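PDB 6IDY: lipase aflb from Neosartorya fumigata, which probably hydrolyses the ester bonds of lipids such as triacylglycerols, as a calcium-containing lipase of the alpha/beta-hydrolase fold. Local coordinates for residues N203-N208 with L285-W290; T239-K244 with T292-T297. All coordinates share one frame; numbering follows the deposited sequence.

Contact 1 (N203-N208 with L285-W290); sequences NDVQIN and LWQQGW
Val205, in the first turn of helix 205-223, faces Gln287, of helix 283-287, with their CA atoms 7.3 Å apart. The site is a helix N-terminus in an alpha/beta-hydrolase fold: Asp204 is the N-cap, and the other segment adds a glutamine to the capping network. Gln287 CG lies beside its own backbone N (chi1 -73°), and from there the extended chain carries the amide to the start of the helix. Both ends of that amide are used. Its OE1 accepts from Val205 N, one of the N-H groups left without an intrahelical acceptor in a first turn, at 2.8 Å and almost straight (173°). Its NE2 donates to Asp204 OD1, also at 2.8 Å. That N-H points along the glutamine's amide plane but meets OD1 from above the carboxylate, the two planes standing 58° apart. Gripped at both ends, the amide has its rotation fixed and its orientation settled. OD1 is the hub: it also receives the capping bond from Gln206 N, 3.0 Å away, from the opposite face of the carboxylate to Gln287 NE2, while Gln206 NE2 uses the syn lone pair of OD1 at 3.1 Å. Three N-H groups on one oxygen, together with the helix N-terminus, would probably favour the ionised carboxylate. Gln206 is itself positioned by the C-terminal region, its OE1 accepting from Ala436 N and its NE2 also donating to Ala434 O. Phe294 of helix 293-299 packs against Val205, Gln206 and Gln287, adding an apolar neighbour to this buried polar cluster. The valine runs past the glutamine in the opposite sense, and its CG2 methyl, on the side of the backbone N, rests 3.4 Å from Gln287 OE1.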
loop_
_atom_site.group_PDB
_atom_site.type_symbol
_atom_site.label_atom_id
_atom_site.label_comp_id
_atom_site.label_asym_id
_atom_site.label_seq_id
_atom_site.Cartn_x
_atom_site.Cartn_y
_atom_site.Cartn_z
ATOM N N ASN A 203 -10.616 -6.311 -5.916
ATOM C CA ASN A 203 -11.389 -7.536 -5.716
ATOM C C ASN A 203 -11.261 -7.952 -4.245
ATOM O O ASN A 203 -10.521 -7.329 -3.473
ATOM C CB ASN A 203 -10.857 -8.692 -6.590
ATOM C CG ASN A 203 -11.101 -8.613 -8.070
ATOM O OD1 ASN A 203 -11.842 -7.772 -8.584
ATOM N ND2 ASN A 203 -10.479 -9.525 -8.791
ATOM N N ASP A 204 -11.975 -9.017 -3.881
ATOM C CA ASP A 204 -12.006 -9.654 -2.573
ATOM C C ASP A 204 -10.586 -9.754 -1.964
ATOM O O ASP A 204 -9.687 -10.333 -2.579
ATOM C CB ASP A 204 -12.636 -11.050 -2.749
ATOM C CG ASP A 204 -12.892 -11.862 -1.498
ATOM O OD1 ASP A 204 -12.460 -11.431 -0.405
ATOM O OD2 ASP A 204 -13.521 -12.928 -1.613
ATOM N N VAL A 205 -10.390 -9.148 -0.773
ATOM C CA VAL A 205 -9.116 -9.147 -0.026
ATOM C C VAL A 205 -8.625 -10.593 0.213
ATOM O O VAL A 205 -7.420 -10.838 0.160
ATOM C CB VAL A 205 -9.189 -8.317 1.295
ATOM C CG1 VAL A 205 -7.857 -8.339 2.048
ATOM C CG2 VAL A 205 -9.603 -6.873 1.021
ATOM N N GLN A 206 -9.561 -11.548 0.408
ATOM C CA GLN A 206 -9.264 -12.977 0.595
ATOM C C GLN A 206 -8.551 -13.563 -0.634
ATOM O O GLN A 206 -7.673 -14.408 -0.477
ATOM C CB GLN A 206 -10.541 -13.777 0.918
ATOM C CG GLN A 206 -11.277 -13.268 2.159
ATOM C CD GLN A 206 -12.632 -13.898 2.346
ATOM O OE1 GLN A 206 -12.849 -14.682 3.273
ATOM N NE2 GLN A 206 -13.582 -13.558 1.483
ATOM N N ILE A 207 -8.928 -13.106 -1.846
ATOM C CA ILE A 207 -8.311 -13.514 -3.112
ATOM C C ILE A 207 -6.973 -12.788 -3.246
ATOM O O ILE A 207 -5.978 -13.414 -3.605
ATOM C CB ILE A 207 -9.232 -13.235 -4.349
ATOM C CG1 ILE A 207 -10.626 -13.935 -4.247
ATOM C CG2 ILE A 207 -8.523 -13.569 -5.687
ATOM C CD1 ILE A 207 -10.651 -15.469 -4.075
ATOM N N ASN A 208 -6.950 -11.467 -2.959
ATOM C CA ASN A 208 -5.731 -10.646 -3.030
ATOM C C ASN A 208 -4.605 -11.241 -2.199
ATOM O O ASN A 208 -3.462 -11.260 -2.648
ATOM C CB ASN A 208 -6.013 -9.193 -2.597
ATOM C CG ASN A 208 -7.034 -8.487 -3.454
ATOM O OD1 ASN A 208 -7.320 -8.891 -4.583
ATOM N ND2 ASN A 208 -7.611 -7.410 -2.933
ATOM N N LEU A 285 -13.217 -2.457 -0.913
ATOM C CA LEU A 285 -13.629 -1.214 -0.251
ATOM C C LEU A 285 -14.590 -1.548 0.887
ATOM O O LEU A 285 -14.360 -1.118 2.017
ATOM C CB LEU A 285 -14.258 -0.188 -1.222
ATOM C CG LEU A 285 -13.395 0.318 -2.403
ATOM C CD1 LEU A 285 -14.024 1.538 -3.058
ATOM C CD2 LEU A 285 -11.964 0.661 -1.969
ATOM N N TRP A 286 -15.622 -2.377 0.601
ATOM C CA TRP A 286 -16.591 -2.796 1.605
ATOM C C TRP A 286 -15.968 -3.608 2.733
ATOM O O TRP A 286 -16.313 -3.376 3.891
ATOM C CB TRP A 286 -17.791 -3.521 0.977
ATOM C CG TRP A 286 -18.823 -2.579 0.428
ATOM C CD1 TRP A 286 -19.267 -2.509 -0.858
ATOM C CD2 TRP A 286 -19.496 -1.527 1.144
ATOM N NE1 TRP A 286 -20.194 -1.498 -0.985
ATOM C CE2 TRP A 286 -20.360 -0.885 0.230
ATOM C CE3 TRP A 286 -19.468 -1.077 2.478
ATOM C CZ2 TRP A 286 -21.176 0.186 0.598
ATOM C CZ3 TRP A 286 -20.295 -0.029 2.848
ATOM C CH2 TRP A 286 -21.139 0.588 1.916
ATOM N N GLN A 287 -15.014 -4.506 2.412
ATOM C CA GLN A 287 -14.324 -5.342 3.414
ATOM C C GLN A 287 -13.450 -4.545 4.375
ATOM O O GLN A 287 -13.177 -5.014 5.476
ATOM C CB GLN A 287 -13.463 -6.415 2.734
ATOM C CG GLN A 287 -14.293 -7.523 2.111
ATOM C CD GLN A 287 -13.456 -8.424 1.244
ATOM O OE1 GLN A 287 -12.704 -7.979 0.368
ATOM N NE2 GLN A 287 -13.593 -9.718 1.460
ATOM N N GLN A 288 -13.015 -3.346 3.967
ATOM C CA GLN A 288 -12.142 -2.516 4.790
ATOM C C GLN A 288 -12.902 -1.627 5.787
ATOM O O GLN A 288 -12.300 -0.763 6.426
ATOM C CB GLN A 288 -11.160 -1.722 3.922
ATOM C CG GLN A 288 -10.083 -2.654 3.367
ATOM C CD GLN A 288 -9.187 -1.968 2.391
ATOM O OE1 GLN A 288 -9.485 -1.853 1.196
ATOM N NE2 GLN A 288 -8.067 -1.494 2.881
ATOM N N GLY A 289 -14.194 -1.887 5.959
ATOM C CA GLY A 289 -14.987 -1.220 6.984
ATOM C C GLY A 289 -14.587 -1.783 8.339
ATOM O O GLY A 289 -14.198 -2.949 8.430
ATOM N N TRP A 290 -14.656 -0.963 9.387
ATOM C CA TRP A 290 -14.278 -1.329 10.759
ATOM C C TRP A 290 -14.942 -2.590 11.298
ATOM O O TRP A 290 -14.269 -3.401 11.930
ATOM C CB TRP A 290 -14.569 -0.163 11.722
ATOM C CG TRP A 290 -13.922 -0.305 13.070
ATOM C CD1 TRP A 290 -14.462 -0.874 14.185
ATOM C CD2 TRP A 290 -12.601 0.121 13.434
ATOM N NE1 TRP A 290 -13.571 -0.805 15.231
ATOM C CE2 TRP A 290 -12.415 -0.207 14.796
ATOM C CE3 TRP A 290 -11.566 0.781 12.751
ATOM C CZ2 TRP A 290 -11.229 0.082 15.482
ATOM C CZ3 TRP A 290 -10.391 1.069 13.433
ATOM C CH2 TRP A 290 -10.236 0.736 14.787
#

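Contact 2 (T239-K244 with T292-T297); sequences TQWALK and TEFIRT
Trp241 and Phe294 form the tight part of this contact, filling the space between helices 235-245 and 293-299; the axes of segments 239-244 and 293-297 approach to 11.9 Å at 49°. Phe294 CE1 sits over one face of the indole, displaced toward its rim and 3.4 Å from Trp241 CE3. The ring planes are nearly parallel, 21° apart, but offset so strongly that little ring area is shared, with 4.8 Å between the Phe294 centroid and that of the six-membered ring of Trp241. Thr297 adds its CG2 methyl obliquely, 3.9 Å from Trp241 CH2, while its OG1 turns back to Glu293 O at 2.7 Å; that carbonyl also takes Thr297 N from the opposite face of its plane. In the alpha/beta-hydrolase fold, helix 235-245 follows strand 227-232 and what is probably the nucleophile-elbow turn. Trp241 projects from it toward helix 293-299, its NE1 held by Tyr438 OH near the C-terminus. Toward the looser, partly exposed side, Lys244 stretches fully extended, CG anti to the backbone N (chi1 173°), to the C-terminal end of helix 293-299. There its NZ hydrogen-bonds to Leu298 O and Gly300 O and lies 2.8 Å from Thr297 O, a cation set among carbonyls where the helix dipole would probably favour one. Farther out, on the exposed flank, Arg296 NH2 makes a salt bridge with Glu293 OE2 at 2.8 Å.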
loop_
_atom_site.group_PDB
_atom_site.type_symbol
_atom_site.label_atom_id
_atom_site.label_comp_id
_atom_site.label_asym_id
_atom_site.label_seq_id
_atom_site.Cartn_x
_atom_site.Cartn_y
_atom_site.Cartn_z
ATOM N N THR A 239 -1.225 -9.234 3.611
ATOM C CA THR A 239 -0.098 -9.940 4.211
ATOM C C THR A 239 -0.513 -10.668 5.478
ATOM O O THR A 239 -0.176 -11.838 5.629
ATOM C CB THR A 239 1.097 -9.001 4.415
ATOM O OG1 THR A 239 1.351 -8.307 3.195
ATOM C CG2 THR A 239 2.368 -9.748 4.880
ATOM N N GLN A 240 -1.235 -9.979 6.381
ATOM C CA GLN A 240 -1.720 -10.558 7.637
ATOM C C GLN A 240 -2.621 -11.769 7.380
ATOM O O GLN A 240 -2.481 -12.778 8.074
ATOM C CB GLN A 240 -2.442 -9.494 8.490
ATOM C CG GLN A 240 -2.752 -9.947 9.921
ATOM C CD GLN A 240 -1.562 -10.036 10.857
ATOM O OE1 GLN A 240 -0.384 -9.924 10.464
ATOM N NE2 GLN A 240 -1.858 -10.255 12.137
ATOM N N TRP A 241 -3.528 -11.672 6.381
ATOM C CA TRP A 241 -4.409 -12.782 5.995
ATOM C C TRP A 241 -3.566 -13.944 5.439
ATOM O O TRP A 241 -3.785 -15.085 5.831
ATOM C CB TRP A 241 -5.487 -12.320 4.982
ATOM C CG TRP A 241 -6.526 -13.361 4.661
ATOM C CD1 TRP A 241 -6.419 -14.378 3.756
ATOM C CD2 TRP A 241 -7.846 -13.461 5.221
ATOM N NE1 TRP A 241 -7.583 -15.112 3.723
ATOM C CE2 TRP A 241 -8.485 -14.561 4.599
ATOM C CE3 TRP A 241 -8.548 -12.739 6.208
ATOM C CZ2 TRP A 241 -9.787 -14.960 4.935
ATOM C CZ3 TRP A 241 -9.853 -13.111 6.511
ATOM C CH2 TRP A 241 -10.463 -14.200 5.872
ATOM N N ALA A 242 -2.575 -13.648 4.571
ATOM C CA ALA A 242 -1.667 -14.662 4.002
ATOM C C ALA A 242 -0.884 -15.375 5.116
ATOM O O ALA A 242 -0.814 -16.602 5.123
ATOM C CB ALA A 242 -0.703 -14.015 3.008
ATOM N N LEU A 243 -0.358 -14.608 6.087
ATOM C CA LEU A 243 0.391 -15.161 7.216
ATOM C C LEU A 243 -0.491 -16.052 8.103
ATOM O O LEU A 243 -0.067 -17.137 8.502
ATOM C CB LEU A 243 1.059 -14.043 8.037
ATOM C CG LEU A 243 2.200 -13.280 7.354
ATOM C CD1 LEU A 243 2.541 -12.016 8.136
ATOM C CD2 LEU A 243 3.451 -14.173 7.167
ATOM N N LYS A 244 -1.721 -15.613 8.371
ATOM C CA LYS A 244 -2.670 -16.364 9.192
ATOM C C LYS A 244 -3.079 -17.701 8.544
ATOM O O LYS A 244 -2.919 -18.757 9.158
ATOM C CB LYS A 244 -3.917 -15.504 9.490
ATOM C CG LYS A 244 -5.038 -16.266 10.209
ATOM C CD LYS A 244 -6.080 -15.329 10.815
ATOM C CE LYS A 244 -7.022 -16.089 11.710
ATOM N NZ LYS A 244 -8.268 -15.319 11.948
ATOM N N THR A 292 -16.717 -5.068 9.584
ATOM C CA THR A 292 -17.061 -6.085 8.596
ATOM C C THR A 292 -16.780 -7.492 9.075
ATOM O O THR A 292 -15.996 -7.691 10.006
ATOM C CB THR A 292 -16.368 -5.814 7.266
ATOM O OG1 THR A 292 -14.950 -5.865 7.459
ATOM C CG2 THR A 292 -16.809 -4.493 6.645
ATOM N N GLU A 293 -17.424 -8.475 8.422
ATOM C CA GLU A 293 -17.196 -9.888 8.681
ATOM C C GLU A 293 -15.761 -10.228 8.297
ATOM O O GLU A 293 -15.134 -11.015 8.992
ATOM C CB GLU A 293 -18.192 -10.765 7.908
ATOM C CG GLU A 293 -19.499 -10.973 8.659
ATOM C CD GLU A 293 -19.370 -11.711 9.981
ATOM O OE1 GLU A 293 -18.821 -12.837 9.991
ATOM O OE2 GLU A 293 -19.817 -11.157 11.011
ATOM N N PHE A 294 -15.219 -9.581 7.236
ATOM C CA PHE A 294 -13.835 -9.784 6.808
ATOM C C PHE A 294 -12.843 -9.473 7.938
ATOM O O PHE A 294 -12.019 -10.318 8.270
ATOM C CB PHE A 294 -13.490 -8.963 5.544
ATOM C CG PHE A 294 -12.017 -9.082 5.222
ATOM C CD1 PHE A 294 -11.512 -10.235 4.626
ATOM C CD2 PHE A 294 -11.116 -8.109 5.644
ATOM C CE1 PHE A 294 -10.143 -10.384 4.413
ATOM C CE2 PHE A 294 -9.744 -8.269 5.447
ATOM C CZ PHE A 294 -9.267 -9.417 4.858
ATOM N N ILE A 295 -12.905 -8.245 8.485
ATOM C CA ILE A 295 -12.036 -7.755 9.557
ATOM C C ILE A 295 -12.177 -8.618 10.816
ATOM O O ILE A 295 -11.165 -9.040 11.370
ATOM C CB ILE A 295 -12.272 -6.229 9.808
ATOM C CG1 ILE A 295 -11.811 -5.370 8.591
ATOM C CG2 ILE A 295 -11.640 -5.734 11.124
ATOM C CD1 ILE A 295 -10.328 -5.453 8.189
ATOM N N ARG A 296 -13.422 -8.900 11.233
ATOM C CA ARG A 296 -13.734 -9.738 12.396
ATOM C C ARG A 296 -13.152 -11.153 12.224
ATOM O O ARG A 296 -12.602 -11.703 13.183
ATOM C CB ARG A 296 -15.253 -9.795 12.600
ATOM C CG ARG A 296 -15.724 -10.521 13.861
ATOM C CD ARG A 296 -17.021 -9.946 14.428
ATOM N NE ARG A 296 -18.073 -9.791 13.416
ATOM C CZ ARG A 296 -18.435 -8.628 12.876
ATOM N NH1 ARG A 296 -17.833 -7.502 13.242
ATOM N NH2 ARG A 296 -19.392 -8.584 11.962
ATOM N N THR A 297 -13.263 -11.728 11.001
ATOM C CA THR A 297 -12.724 -13.062 10.695
ATOM C C THR A 297 -11.203 -13.033 10.791
ATOM O O THR A 297 -10.624 -13.924 11.395
ATOM C CB THR A 297 -13.199 -13.559 9.318
ATOM O OG1 THR A 297 -14.625 -13.609 9.319
ATOM C CG2 THR A 297 -12.646 -14.942 8.965
#

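The two contacts form one continuous patch, their centres about 9 Å apart, and their segments alternate along the chain. Contact 1 is buried and polar, built on directed bonds between an amide, a carboxylate and a helix start. Contact 2 is only partly buried: ring packing fills its inner part, and a lysine works at a helix end on its outer side, so the charged groups change from a carboxylate at a helix start to an ammonium at a helix end. The short link between helices 283-287 and 293-299 ties them together, with Gln287 O probably hydrogen-bonded to Thr292 OG1, the N-cap of the second helix. Phe294 is shared, its ring serving the apolar side of both contacts.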